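PDB 6U94: RND efflux system, outer membrane lipoprotein, NodT family from Burkholderia mallei, which probably forms the outer membrane channel of a tripartite RND pump, through which substrates would be exported from the cell. Local coordinates for residues Glu404-Ala409 with Asp425-Leu430; Asp196-Ile201 with Arg217-Val222; Glu280-Ile285 with Tyr452-Gly457. All coordinates share one frame; numbering follows the deposited sequence.

How the contacts relate
Contacts 1 and 2 are two helix hairpins side by side at one end of the long molecule, their centres about 14 Å apart. They touch through the side chains of Q427 and Q221. Contact 2 closes before contact 1 opens in the sequence, and each pairs segments close along the chain, 16 residues apart at the nearest ends. Contact 3 lies on the opposite side of the chain's centre, about 47 Å from contact 1 and 53 Å from contact 2, centre to centre. Helix 421-454 links the two regions: its early turns take part in contact 1, its last turn in contact 3, whose long chain loop encloses contact 1.

Contact 1: Glu404-Ala409 with Asp425-Leu430; sequences ETKRLA and DAQRQL
K406 and A426 mark the place where two antiparallel helical segments come nearest, with their CA atoms 5.2 Å apart, the local axes 8.8 Å apart and the N-to-C directions 158° from one another. A426 makes this approach possible: its single methyl lies directly against the backbone of the partner helix, its CB 3.8 Å from K406 CA. T405 borders the same methyl, with its CG2 standing 4.2 Å from A426 CB, while its hydroxyl turns back along its own helix to the carbonyl of D401. K406 contributes mainly its aliphatic part. With CG anti to the backbone N (chi1 -179°), the chain extends past A426 and across the partner helix, where CD reaches 4.1 Å from L430 CD2. The lysine and leucine side chains meet there at roughly a right angle, a methyl against a methylene, and the CB of Q427 touches the same CD. Beyond this point the lysine bends at its last torsion, and its amino group leaves the contact for a salt bridge with D410, so the charge is paired within its own helix while its aliphatic stem packs against A426, Q427 and L430. L430 also packs on L402 and I399, one and two turns before K406 on helix 362-415. Facing elsewhere on that helix, R407 holds E404 side-on, NE to OE1 and NH2 to OE2, the latter bond being 2.9 Å long. The signed crossing, equivalent to an inclination of about +22°, is consistent with left-handed supercoiling. Two long helices joined by a short turn and packed in this way are consistent with the coiled-coil hairpins that build the periplasmic helical barrel in TolC-like outer membrane factors.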
ATOM      1  N   GLU A 404     -13.201 -26.162 -10.795  1.00 77.14           N
ATOM      2  CA  GLU A 404     -13.525 -27.568 -11.010  1.00 83.00           C
ATOM      3  C   GLU A 404     -14.985 -27.853 -10.681  1.00 82.10           C
ATOM      4  O   GLU A 404     -15.638 -28.642 -11.375  1.00 89.97           O
ATOM      5  CB  GLU A 404     -12.598 -28.451 -10.174  1.00 86.47           C
ATOM      6  CG  GLU A 404     -12.963 -29.930 -10.164  1.00 92.35           C
ATOM      7  CD  GLU A 404     -12.675 -30.631 -11.485  1.00100.35           C
ATOM      8  OE1 GLU A 404     -12.174 -29.982 -12.427  1.00102.58           O
ATOM      9  OE2 GLU A 404     -12.947 -31.845 -11.577  1.00105.86           O
ATOM     10  N   THR A 405     -15.513 -27.224  -9.629  1.00 78.54           N
ATOM     11  CA  THR A 405     -16.924 -27.400  -9.295  1.00 81.64           C
ATOM     12  C   THR A 405     -17.818 -26.960 -10.448  1.00 85.27           C
ATOM     13  O   THR A 405     -18.751 -27.675 -10.832  1.00 92.84           O
ATOM     14  CB  THR A 405     -17.271 -26.626  -8.026  1.00 77.27           C
ATOM     15  OG1 THR A 405     -16.477 -27.117  -6.943  1.00 79.58           O
ATOM     16  CG2 THR A 405     -18.745 -26.797  -7.685  1.00 80.19           C
ATOM     17  N   LYS A 406     -17.535 -25.787 -11.021  1.00 82.08           N
ATOM     18  CA  LYS A 406     -18.301 -25.325 -12.172  1.00 84.24           C
ATOM     19  C   LYS A 406     -18.158 -26.274 -13.356  1.00 87.38           C
ATOM     20  O   LYS A 406     -19.095 -26.422 -14.148  1.00 93.61           O
ATOM     21  CB  LYS A 406     -17.866 -23.911 -12.563  1.00 79.76           C
ATOM     22  CG  LYS A 406     -18.637 -23.338 -13.743  1.00 83.67           C
ATOM     23  CD  LYS A 406     -18.017 -22.054 -14.256  1.00 86.63           C
ATOM     24  CE  LYS A 406     -18.467 -21.766 -15.680  1.00 89.82           C
ATOM     25  NZ  LYS A 406     -17.992 -22.814 -16.630  1.00 89.17           N
ATOM     26  N   ARG A 407     -17.004 -26.932 -13.489  1.00 85.65           N
ATOM     27  CA  ARG A 407     -16.821 -27.884 -14.582  1.00 87.18           C
ATOM     28  C   ARG A 407     -17.672 -29.130 -14.378  1.00 88.83           C
ATOM     29  O   ARG A 407     -18.297 -29.626 -15.324  1.00 86.61           O
ATOM     30  CB  ARG A 407     -15.345 -28.261 -14.710  1.00 90.47           C
ATOM     31  CG  ARG A 407     -15.040 -29.140 -15.912  1.00 93.76           C
ATOM     32  CD  ARG A 407     -13.572 -29.539 -15.962  1.00 95.86           C
ATOM     33  NE  ARG A 407     -13.251 -30.586 -14.996  1.00 97.62           N
ATOM     34  CZ  ARG A 407     -13.304 -31.888 -15.261  1.00101.88           C
ATOM     35  NH1 ARG A 407     -13.665 -32.309 -16.466  1.00104.44           N
ATOM     36  NH2 ARG A 407     -12.995 -32.773 -14.322  1.00100.91           N
ATOM     37  N   LEU A 408     -17.705 -29.659 -13.153  1.00 89.78           N
ATOM     38  CA  LEU A 408     -18.555 -30.807 -12.865  1.00 88.88           C
ATOM     39  C   LEU A 408     -20.030 -30.434 -12.865  1.00 94.83           C
ATOM     40  O   LEU A 408     -20.879 -31.303 -13.086  1.00100.08           O
ATOM     41  CB  LEU A 408     -18.162 -31.425 -11.524  1.00 88.40           C
ATOM     42  CG  LEU A 408     -16.711 -31.911 -11.454  1.00 90.33           C
ATOM     43  CD1 LEU A 408     -16.368 -32.408 -10.059  1.00 90.77           C
ATOM     44  CD2 LEU A 408     -16.460 -32.997 -12.493  1.00 87.54           C
ATOM     45  N   ALA A 409     -20.349 -29.161 -12.624  1.00 95.85           N
ATOM     46  CA  ALA A 409     -21.725 -28.702 -12.760  1.00 97.42           C
ATOM     47  C   ALA A 409     -22.122 -28.568 -14.225  1.00101.74           C
ATOM     48  O   ALA A 409     -23.218 -28.990 -14.613  1.00 96.28           O
ATOM     49  CB  ALA A 409     -21.906 -27.371 -12.030  1.00 88.39           C
ATOM     50  N   ASP A 425     -24.780 -21.135  -9.338  1.00101.58           N
ATOM     51  CA  ASP A 425     -24.183 -20.859  -8.035  1.00101.95           C
ATOM     52  C   ASP A 425     -22.662 -20.929  -8.092  1.00 97.29           C
ATOM     53  O   ASP A 425     -21.973 -20.118  -7.461  1.00 96.73           O
ATOM     54  CB  ASP A 425     -24.726 -21.840  -6.995  1.00109.83           C
ATOM     55  CG  ASP A 425     -24.174 -21.584  -5.608  1.00115.58           C
ATOM     56  OD1 ASP A 425     -23.825 -20.422  -5.306  1.00119.02           O
ATOM     57  OD2 ASP A 425     -24.078 -22.547  -4.822  1.00119.51           O
ATOM     58  N   ALA A 426     -22.118 -21.892  -8.841  1.00 93.08           N
ATOM     59  CA  ALA A 426     -20.667 -22.043  -8.901  1.00 86.99           C
ATOM     60  C   ALA A 426     -20.019 -20.903  -9.679  1.00 83.91           C
ATOM     61  O   ALA A 426     -18.975 -20.382  -9.269  1.00 82.98           O
ATOM     62  CB  ALA A 426     -20.304 -23.391  -9.521  1.00 86.87           C
ATOM     63  N   GLN A 427     -20.620 -20.507 -10.804  1.00 84.12           N
ATOM     64  CA  GLN A 427     -20.068 -19.410 -11.593  1.00 87.18           C
ATOM     65  C   GLN A 427     -20.080 -18.106 -10.806  1.00 89.27           C
ATOM     66  O   GLN A 427     -19.113 -17.336 -10.849  1.00 83.00           O
ATOM     67  CB  GLN A 427     -20.852 -19.258 -12.898  1.00 92.08           C
ATOM     68  CG  GLN A 427     -20.343 -18.159 -13.827  1.00 96.12           C
ATOM     69  CD  GLN A 427     -20.885 -16.782 -13.480  1.00100.89           C
ATOM     70  OE1 GLN A 427     -21.912 -16.656 -12.811  1.00103.53           O
ATOM     71  NE2 GLN A 427     -20.188 -15.744 -13.924  1.00100.26           N
ATOM     72  N   ARG A 428     -21.172 -17.840 -10.085  1.00 93.62           N
ATOM     73  CA  ARG A 428     -21.278 -16.607  -9.315  1.00 95.42           C
ATOM     74  C   ARG A 428     -20.235 -16.557  -8.204  1.00 92.77           C
ATOM     75  O   ARG A 428     -19.679 -15.490  -7.911  1.00 91.48           O
ATOM     76  CB  ARG A 428     -22.695 -16.480  -8.753  1.00102.66           C
ATOM     77  CG  ARG A 428     -22.774 -16.035  -7.305  1.00109.29           C
ATOM     78  CD  ARG A 428     -24.192 -16.140  -6.766  1.00117.78           C
ATOM     79  NE  ARG A 428     -24.427 -17.394  -6.056  1.00123.36           N
ATOM     80  CZ  ARG A 428     -25.537 -17.667  -5.379  1.00131.89           C
ATOM     81  NH1 ARG A 428     -26.516 -16.776  -5.323  1.00134.97           N
ATOM     82  NH2 ARG A 428     -25.671 -18.830  -4.757  1.00135.88           N
ATOM     83  N   GLN A 429     -19.949 -17.703  -7.579  1.00 89.96           N
ATOM     84  CA  GLN A 429     -18.893 -17.743  -6.574  1.00 87.18           C
ATOM     85  C   GLN A 429     -17.514 -17.648  -7.212  1.00 81.00           C
ATOM     86  O   GLN A 429     -16.600 -17.055  -6.627  1.00 77.96           O
ATOM     87  CB  GLN A 429     -18.996 -19.021  -5.742  1.00 93.24           C
ATOM     88  CG  GLN A 429     -20.187 -19.065  -4.807  1.00100.48           C
ATOM     89  CD  GLN A 429     -20.158 -20.280  -3.901  1.00105.08           C
ATOM     90  OE1 GLN A 429     -19.116 -20.913  -3.728  1.00104.92           O
ATOM     91  NE2 GLN A 429     -21.305 -20.616  -3.321  1.00109.99           N
ATOM     92  N   LEU A 430     -17.344 -18.225  -8.404  1.00 79.55           N
ATOM     93  CA  LEU A 430     -16.050 -18.173  -9.075  1.00 73.56           C
ATOM     94  C   LEU A 430     -15.699 -16.745  -9.480  1.00 71.25           C
ATOM     95  O   LEU A 430     -14.585 -16.273  -9.229  1.00 69.59           O
ATOM     96  CB  LEU A 430     -16.058 -19.095 -10.295  1.00 73.25           C
ATOM     97  CG  LEU A 430     -14.820 -19.069 -11.195  1.00 69.82           C
ATOM     98  CD1 LEU A 430     -13.588 -19.535 -10.438  1.00 66.82           C
ATOM     99  CD2 LEU A 430     -15.044 -19.922 -12.434  1.00 72.46           C
TER

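Contact 2: Asp196-Ile201 with Arg217-Val222; sequences DAADMI and RADTQV
A198 and A218 face each other across a pair of helices that run close to antiparallel (166°), and their small size lets the local axes come within 9.1 Å. The CA atoms of the two alanines are 5.2 Å apart and their CB atoms 4.1 Å apart, so the surface here is shaped by methyls set slightly past one another. The methyl of A198 is the bump offered by segment 196-201. It faces a shallow hollow whose rim is made by A218, D219 and V222, with V222 CG2 4.4 Å from A198 CB and the carboxylate oxygen OD1 of D219 at a similar remove. In return, the methyl of A218 rests in the notch between A198 and I201: its CB lies 4.0 Å from A198 CA and 3.6 Å from I201 CD1. I201 reaches it because CG1 stands anti to the carbonyl carbon (chi1 -63°) and the chain then runs on extended, which places the terminal CD1 methyl against the alanine. The interface is therefore apolar, apart from the brush with D219 at its margin. On the other side of helix 211-247, the T220 hydroxyl bonds to R217 O at 2.9 Å, tilted 26° from the carbonyl plane; that oxygen also accepts from Q221 N. The surroundings are helices and one turn. V222 also packs on L191, Q194 and Q195 of helix 156-203, and Y420, in the turn just before helix 421-454, lies against A197 and I201. R217, T220 and Q221 reach F424 of helix 421-454, so helix 211-247 is held between its own hairpin partner and the second hairpin.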
ATOM      1  N   ASP A 196     -23.249 -15.867 -23.832  1.00114.32           N
ATOM      2  CA  ASP A 196     -23.403 -17.106 -24.583  1.00118.66           C
ATOM      3  C   ASP A 196     -24.114 -18.170 -23.758  1.00116.94           C
ATOM      4  O   ASP A 196     -24.833 -19.008 -24.314  1.00121.15           O
ATOM      5  CB  ASP A 196     -22.038 -17.612 -25.047  1.00120.70           C
ATOM      6  CG  ASP A 196     -21.237 -16.546 -25.769  1.00124.10           C
ATOM      7  OD1 ASP A 196     -21.848 -15.566 -26.244  1.00127.80           O
ATOM      8  OD2 ASP A 196     -19.999 -16.688 -25.865  1.00123.05           O
ATOM      9  N   ALA A 197     -23.928 -18.152 -22.436  1.00111.59           N
ATOM     10  CA  ALA A 197     -24.677 -19.058 -21.575  1.00108.83           C
ATOM     11  C   ALA A 197     -26.163 -18.719 -21.592  1.00112.66           C
ATOM     12  O   ALA A 197     -27.012 -19.616 -21.658  1.00116.66           O
ATOM     13  CB  ALA A 197     -24.125 -19.006 -20.149  1.00101.67           C
ATOM     14  N   ALA A 198     -26.496 -17.427 -21.546  1.00111.91           N
ATOM     15  CA  ALA A 198     -27.898 -17.025 -21.610  1.00116.68           C
ATOM     16  C   ALA A 198     -28.508 -17.338 -22.971  1.00122.09           C
ATOM     17  O   ALA A 198     -29.713 -17.606 -23.064  1.00124.31           O
ATOM     18  CB  ALA A 198     -28.032 -15.535 -21.295  1.00116.16           C
ATOM     19  N   ASP A 199     -27.702 -17.311 -24.035  1.00125.71           N
ATOM     20  CA  ASP A 199     -28.213 -17.675 -25.353  1.00133.88           C
ATOM     21  C   ASP A 199     -28.513 -19.167 -25.437  1.00140.10           C
ATOM     22  O   ASP A 199     -29.508 -19.572 -26.049  1.00148.64           O
ATOM     23  CB  ASP A 199     -27.216 -17.273 -26.441  1.00133.38           C
ATOM     24  CG  ASP A 199     -27.120 -15.772 -26.623  1.00131.21           C
ATOM     25  OD1 ASP A 199     -28.062 -15.060 -26.216  1.00132.36           O
ATOM     26  OD2 ASP A 199     -26.107 -15.306 -27.183  1.00128.77           O
ATOM     27  N   MET A 200     -27.666 -19.998 -24.825  1.00132.77           N
ATOM     28  CA  MET A 200     -27.863 -21.441 -24.900  1.00134.46           C
ATOM     29  C   MET A 200     -29.082 -21.878 -24.096  1.00136.81           C
ATOM     30  O   MET A 200     -29.800 -22.800 -24.500  1.00142.11           O
ATOM     31  CB  MET A 200     -26.611 -22.169 -24.413  1.00129.90           C
ATOM     32  N   ILE A 201     -29.333 -21.226 -22.958  1.00133.52           N
ATOM     33  CA  ILE A 201     -30.458 -21.612 -22.110  1.00134.26           C
ATOM     34  C   ILE A 201     -31.782 -21.268 -22.781  1.00142.30           C
ATOM     35  O   ILE A 201     -32.721 -22.074 -22.781  1.00147.49           O
ATOM     36  CB  ILE A 201     -30.332 -20.945 -20.729  1.00125.31           C
ATOM     37  CG1 ILE A 201     -29.074 -21.443 -20.022  1.00121.76           C
ATOM     38  CG2 ILE A 201     -31.565 -21.220 -19.883  1.00123.74           C
ATOM     39  CD1 ILE A 201     -28.780 -20.709 -18.748  1.00117.31           C
ATOM     40  N   ARG A 217     -32.131 -16.357 -13.847  1.00103.75           N
ATOM     41  CA  ARG A 217     -30.804 -16.561 -13.274  1.00 97.98           C
ATOM     42  C   ARG A 217     -29.715 -16.221 -14.281  1.00 96.81           C
ATOM     43  O   ARG A 217     -28.768 -15.491 -13.966  1.00 94.20           O
ATOM     44  CB  ARG A 217     -30.648 -18.003 -12.799  1.00 98.49           C
ATOM     45  CG  ARG A 217     -31.356 -18.330 -11.508  1.00100.75           C
ATOM     46  CD  ARG A 217     -31.319 -19.824 -11.276  1.00108.44           C
ATOM     47  NE  ARG A 217     -32.065 -20.220 -10.089  1.00113.03           N
ATOM     48  CZ  ARG A 217     -32.592 -21.427  -9.916  1.00119.83           C
ATOM     49  NH1 ARG A 217     -32.463 -22.353 -10.857  1.00121.37           N
ATOM     50  NH2 ARG A 217     -33.255 -21.704  -8.806  1.00122.41           N
ATOM     51  N   ALA A 218     -29.829 -16.756 -15.499  1.00 95.64           N
ATOM     52  CA  ALA A 218     -28.833 -16.475 -16.526  1.00 95.56           C
ATOM     53  C   ALA A 218     -28.754 -14.989 -16.839  1.00 99.47           C
ATOM     54  O   ALA A 218     -27.677 -14.482 -17.173  1.00 96.66           O
ATOM     55  CB  ALA A 218     -29.147 -17.267 -17.795  1.00 95.03           C
ATOM     56  N   ASP A 219     -29.876 -14.275 -16.733  1.00102.74           N
ATOM     57  CA  ASP A 219     -29.865 -12.842 -16.998  1.00105.72           C
ATOM     58  C   ASP A 219     -29.241 -12.052 -15.855  1.00 97.49           C
ATOM     59  O   ASP A 219     -28.596 -11.030 -16.105  1.00 90.10           O
ATOM     60  CB  ASP A 219     -31.283 -12.342 -17.280  1.00117.43           C
ATOM     61  CG  ASP A 219     -31.666 -12.473 -18.744  1.00128.12           C
ATOM     62  OD1 ASP A 219     -30.780 -12.792 -19.562  1.00130.97           O
ATOM     63  OD2 ASP A 219     -32.852 -12.257 -19.078  1.00132.62           O
ATOM     64  N   THR A 220     -29.413 -12.498 -14.609  1.00 97.93           N
ATOM     65  CA  THR A 220     -28.764 -11.821 -13.492  1.00 99.89           C
ATOM     66  C   THR A 220     -27.290 -12.181 -13.363  1.00100.98           C
ATOM     67  O   THR A 220     -26.564 -11.493 -12.637  1.00101.16           O
ATOM     68  CB  THR A 220     -29.482 -12.124 -12.173  1.00 97.83           C
ATOM     69  OG1 THR A 220     -29.406 -13.524 -11.887  1.00 99.90           O
ATOM     70  CG2 THR A 220     -30.941 -11.699 -12.244  1.00 99.63           C
ATOM     71  N   GLN A 221     -26.833 -13.241 -14.033  1.00105.52           N
ATOM     72  CA  GLN A 221     -25.397 -13.457 -14.176  1.00105.42           C
ATOM     73  C   GLN A 221     -24.792 -12.420 -15.113  1.00103.16           C
ATOM     74  O   GLN A 221     -23.739 -11.839 -14.822  1.00102.27           O
ATOM     75  CB  GLN A 221     -25.117 -14.867 -14.697  1.00109.72           C
ATOM     76  CG  GLN A 221     -25.268 -15.973 -13.673  1.00112.15           C
ATOM     77  CD  GLN A 221     -25.001 -17.346 -14.265  1.00117.55           C
ATOM     78  OE1 GLN A 221     -23.865 -17.678 -14.606  1.00119.19           O
ATOM     79  NE2 GLN A 221     -26.051 -18.148 -14.395  1.00119.29           N
ATOM     80  N   VAL A 222     -25.446 -12.187 -16.252  1.00103.94           N
ATOM     81  CA  VAL A 222     -24.993 -11.164 -17.189  1.00103.41           C
ATOM     82  C   VAL A 222     -25.117  -9.780 -16.566  1.00100.73           C
ATOM     83  O   VAL A 222     -24.264  -8.909 -16.775  1.00101.51           O
ATOM     84  CB  VAL A 222     -25.788 -11.268 -18.505  1.00103.58           C
ATOM     85  CG1 VAL A 222     -25.398 -10.157 -19.462  1.00105.59           C
ATOM     86  CG2 VAL A 222     -25.571 -12.626 -19.144  1.00103.95           C
TER

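Contact 3: Glu280-Ile285 with Tyr452-Gly457; sequences ERRPDI and YKALGG
R281 and R282 bring two guanidinium groups to the carbonyl-rich C-terminal end of helix 421-454, a buried polar contact about 16 Å from the centre of the chain, where helix 283-294 begins. R282, the N-cap residue of that helix, donates NH1 to A454 O at 2.8 Å, in the carbonyl plane and on a lone pair. Its guanidinium is fixed by D284, gripped side-on through NE and NH2 (NH2 to OD2 2.7 Å), and NH1 also forms a salt bridge with E377 of helix 362-415. R281 bends at chi3 (-49°) to lay one face over G456 O, which also accepts a hydrogen bond from R160, while NH2 reaches L455 O at 3.0 Å from 59° above the carbonyl plane; NH1 makes a weak bond to G457 O, and NH2 is shared with G458 O. G456 closes the helix in a Schellman motif with positive phi (90°), and without a side chain it lets its CA come 3.9 Å from R282 CA. Two positive groups thus supply donors to carbonyls in and just after the last turn, at the C-terminal end, which would carry the partial negative charge of the helix dipole, and the acidic D284 and E377 would offset the buried charge of R282.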
ATOM      1  N   GLU A 280      17.078   6.124  10.230  1.00 52.43           N
ATOM      2  CA  GLU A 280      17.603   7.459  10.491  1.00 54.76           C
ATOM      3  C   GLU A 280      17.152   8.456   9.431  1.00 56.83           C
ATOM      4  O   GLU A 280      17.098   9.661   9.701  1.00 57.16           O
ATOM      5  CB  GLU A 280      19.130   7.424  10.566  1.00 54.39           C
ATOM      6  CG  GLU A 280      19.689   6.646  11.745  1.00 54.71           C
ATOM      7  CD  GLU A 280      21.156   6.305  11.577  1.00 60.03           C
ATOM      8  OE1 GLU A 280      21.744   6.682  10.539  1.00 64.41           O
ATOM      9  OE2 GLU A 280      21.724   5.659  12.481  1.00 61.42           O
ATOM     10  N   ARG A 281      16.824   7.978   8.227  1.00 53.01           N
ATOM     11  CA  ARG A 281      16.371   8.832   7.134  1.00 49.21           C
ATOM     12  C   ARG A 281      14.875   9.112   7.172  1.00 54.74           C
ATOM     13  O   ARG A 281      14.377   9.835   6.304  1.00 56.93           O
ATOM     14  CB  ARG A 281      16.722   8.206   5.783  1.00 45.31           C
ATOM     15  CG  ARG A 281      18.150   7.725   5.651  1.00 46.27           C
ATOM     16  CD  ARG A 281      18.208   6.721   4.519  1.00 55.65           C
ATOM     17  NE  ARG A 281      17.142   5.730   4.664  1.00 60.23           N
ATOM     18  CZ  ARG A 281      16.685   4.962   3.680  1.00 60.82           C
ATOM     19  NH1 ARG A 281      17.196   5.066   2.459  1.00 62.25           N
ATOM     20  NH2 ARG A 281      15.710   4.095   3.914  1.00 57.49           N
ATOM     21  N   ARG A 282      14.146   8.552   8.130  1.00 53.80           N
ATOM     22  CA  ARG A 282      12.735   8.885   8.264  1.00 52.87           C
ATOM     23  C   ARG A 282      12.589  10.365   8.604  1.00 58.34           C
ATOM     24  O   ARG A 282      13.302  10.867   9.485  1.00 54.29           O
ATOM     25  CB  ARG A 282      12.075   8.034   9.343  1.00 49.71           C
ATOM     26  CG  ARG A 282      11.757   6.588   8.941  1.00 45.60           C
ATOM     27  CD  ARG A 282      11.144   5.845  10.109  1.00 43.53           C
ATOM     28  NE  ARG A 282       9.965   6.531  10.634  1.00 44.79           N
ATOM     29  CZ  ARG A 282       8.720   6.075  10.526  1.00 50.20           C
ATOM     30  NH1 ARG A 282       8.480   4.912   9.923  1.00 51.30           N
ATOM     31  NH2 ARG A 282       7.710   6.776  11.030  1.00 42.37           N
ATOM     32  N   PRO A 283      11.706  11.096   7.923  1.00 60.25           N
ATOM     33  CA  PRO A 283      11.543  12.522   8.248  1.00 61.08           C
ATOM     34  C   PRO A 283      11.166  12.798   9.698  1.00 62.49           C
ATOM     35  O   PRO A 283      11.535  13.858  10.218  1.00 64.14           O
ATOM     36  CB  PRO A 283      10.444  12.968   7.277  1.00 62.50           C
ATOM     37  CG  PRO A 283      10.638  12.073   6.098  1.00 61.89           C
ATOM     38  CD  PRO A 283      11.007  10.735   6.677  1.00 59.67           C
ATOM     39  N   ASP A 284      10.459  11.891  10.379  1.00 57.44           N
ATOM     40  CA  ASP A 284      10.118  12.156  11.772  1.00 54.14           C
ATOM     41  C   ASP A 284      11.273  11.871  12.721  1.00 56.65           C
ATOM     42  O   ASP A 284      11.304  12.429  13.825  1.00 59.56           O
ATOM     43  CB  ASP A 284       8.875  11.363  12.197  1.00 56.50           C
ATOM     44  CG  ASP A 284       8.962   9.871  11.874  1.00 54.69           C
ATOM     45  OD1 ASP A 284       9.939   9.418  11.242  1.00 50.75           O
ATOM     46  OD2 ASP A 284       8.025   9.144  12.263  1.00 55.72           O
ATOM     47  N   ILE A 285      12.233  11.041  12.314  1.00 52.34           N
ATOM     48  CA  ILE A 285      13.415  10.845  13.145  1.00 53.20           C
ATOM     49  C   ILE A 285      14.455  11.930  12.875  1.00 52.43           C
ATOM     50  O   ILE A 285      15.162  12.359  13.792  1.00 54.23           O
ATOM     51  CB  ILE A 285      13.987   9.429  12.942  1.00 51.19           C
ATOM     52  CG1 ILE A 285      12.991   8.385  13.453  1.00 50.74           C
ATOM     53  CG2 ILE A 285      15.333   9.269  13.655  1.00 43.58           C
ATOM     54  CD1 ILE A 285      13.537   6.980  13.467  1.00 48.78           C
ATOM     55  N   TYR A 452       8.146   0.833   1.833  1.00 53.27           N
ATOM     56  CA  TYR A 452       9.184   1.691   1.272  1.00 57.41           C
ATOM     57  C   TYR A 452       9.222   3.046   1.973  1.00 57.05           C
ATOM     58  O   TYR A 452      10.300   3.627   2.145  1.00 55.82           O
ATOM     59  CB  TYR A 452       8.961   1.880  -0.230  1.00 59.25           C
ATOM     60  CG  TYR A 452       9.712   3.066  -0.804  1.00 61.89           C
ATOM     61  CD1 TYR A 452       9.104   4.311  -0.919  1.00 66.29           C
ATOM     62  CD2 TYR A 452      11.029   2.940  -1.226  1.00 64.21           C
ATOM     63  CE1 TYR A 452       9.792   5.401  -1.435  1.00 69.08           C
ATOM     64  CE2 TYR A 452      11.721   4.019  -1.744  1.00 66.18           C
ATOM     65  CZ  TYR A 452      11.099   5.248  -1.847  1.00 69.18           C
ATOM     66  OH  TYR A 452      11.779   6.326  -2.365  1.00 70.13           O
ATOM     67  N   LYS A 453       8.059   3.566   2.370  1.00 57.62           N
ATOM     68  CA  LYS A 453       7.999   4.846   3.066  1.00 52.17           C
ATOM     69  C   LYS A 453       8.427   4.715   4.524  1.00 58.44           C
ATOM     70  O   LYS A 453       9.241   5.508   5.012  1.00 63.41           O
ATOM     71  CB  LYS A 453       6.585   5.417   2.981  1.00 47.73           C
ATOM     72  CG  LYS A 453       6.133   5.717   1.571  1.00 49.78           C
ATOM     73  CD  LYS A 453       4.944   6.654   1.585  1.00 49.78           C
ATOM     74  CE  LYS A 453       3.651   5.906   1.866  1.00 46.74           C
ATOM     75  NZ  LYS A 453       2.471   6.813   1.772  1.00 51.06           N
ATOM     76  N   ALA A 454       7.890   3.717   5.231  1.00 58.38           N
ATOM     77  CA  ALA A 454       8.179   3.557   6.653  1.00 53.97           C
ATOM     78  C   ALA A 454       9.660   3.327   6.926  1.00 52.26           C
ATOM     79  O   ALA A 454      10.116   3.576   8.047  1.00 51.89           O
ATOM     80  CB  ALA A 454       7.353   2.403   7.232  1.00 47.56           C
ATOM     81  N   LEU A 455      10.416   2.852   5.936  1.00 54.71           N
ATOM     82  CA  LEU A 455      11.859   2.703   6.077  1.00 53.59           C
ATOM     83  C   LEU A 455      12.600   4.024   5.944  1.00 57.65           C
ATOM     84  O   LEU A 455      13.813   4.061   6.181  1.00 60.80           O
ATOM     85  CB  LEU A 455      12.404   1.725   5.031  1.00 50.01           C
ATOM     86  CG  LEU A 455      11.989   0.255   5.088  1.00 49.11           C
ATOM     87  CD1 LEU A 455      12.555  -0.487   3.882  1.00 45.26           C
ATOM     88  CD2 LEU A 455      12.455  -0.392   6.380  1.00 50.07           C
ATOM     89  N   GLY A 456      11.909   5.098   5.578  1.00 57.98           N
ATOM     90  CA  GLY A 456      12.558   6.355   5.288  1.00 59.58           C
ATOM     91  C   GLY A 456      12.965   6.535   3.846  1.00 59.91           C
ATOM     92  O   GLY A 456      13.713   7.471   3.544  1.00 58.22           O
ATOM     93  N   GLY A 457      12.500   5.672   2.944  1.00 58.11           N
ATOM     94  CA  GLY A 457      12.857   5.775   1.544  1.00 55.13           C
ATOM     95  C   GLY A 457      13.633   4.579   1.031  1.00 61.11           C
ATOM     96  O   GLY A 457      14.684   4.735   0.404  1.00 61.42           O
TER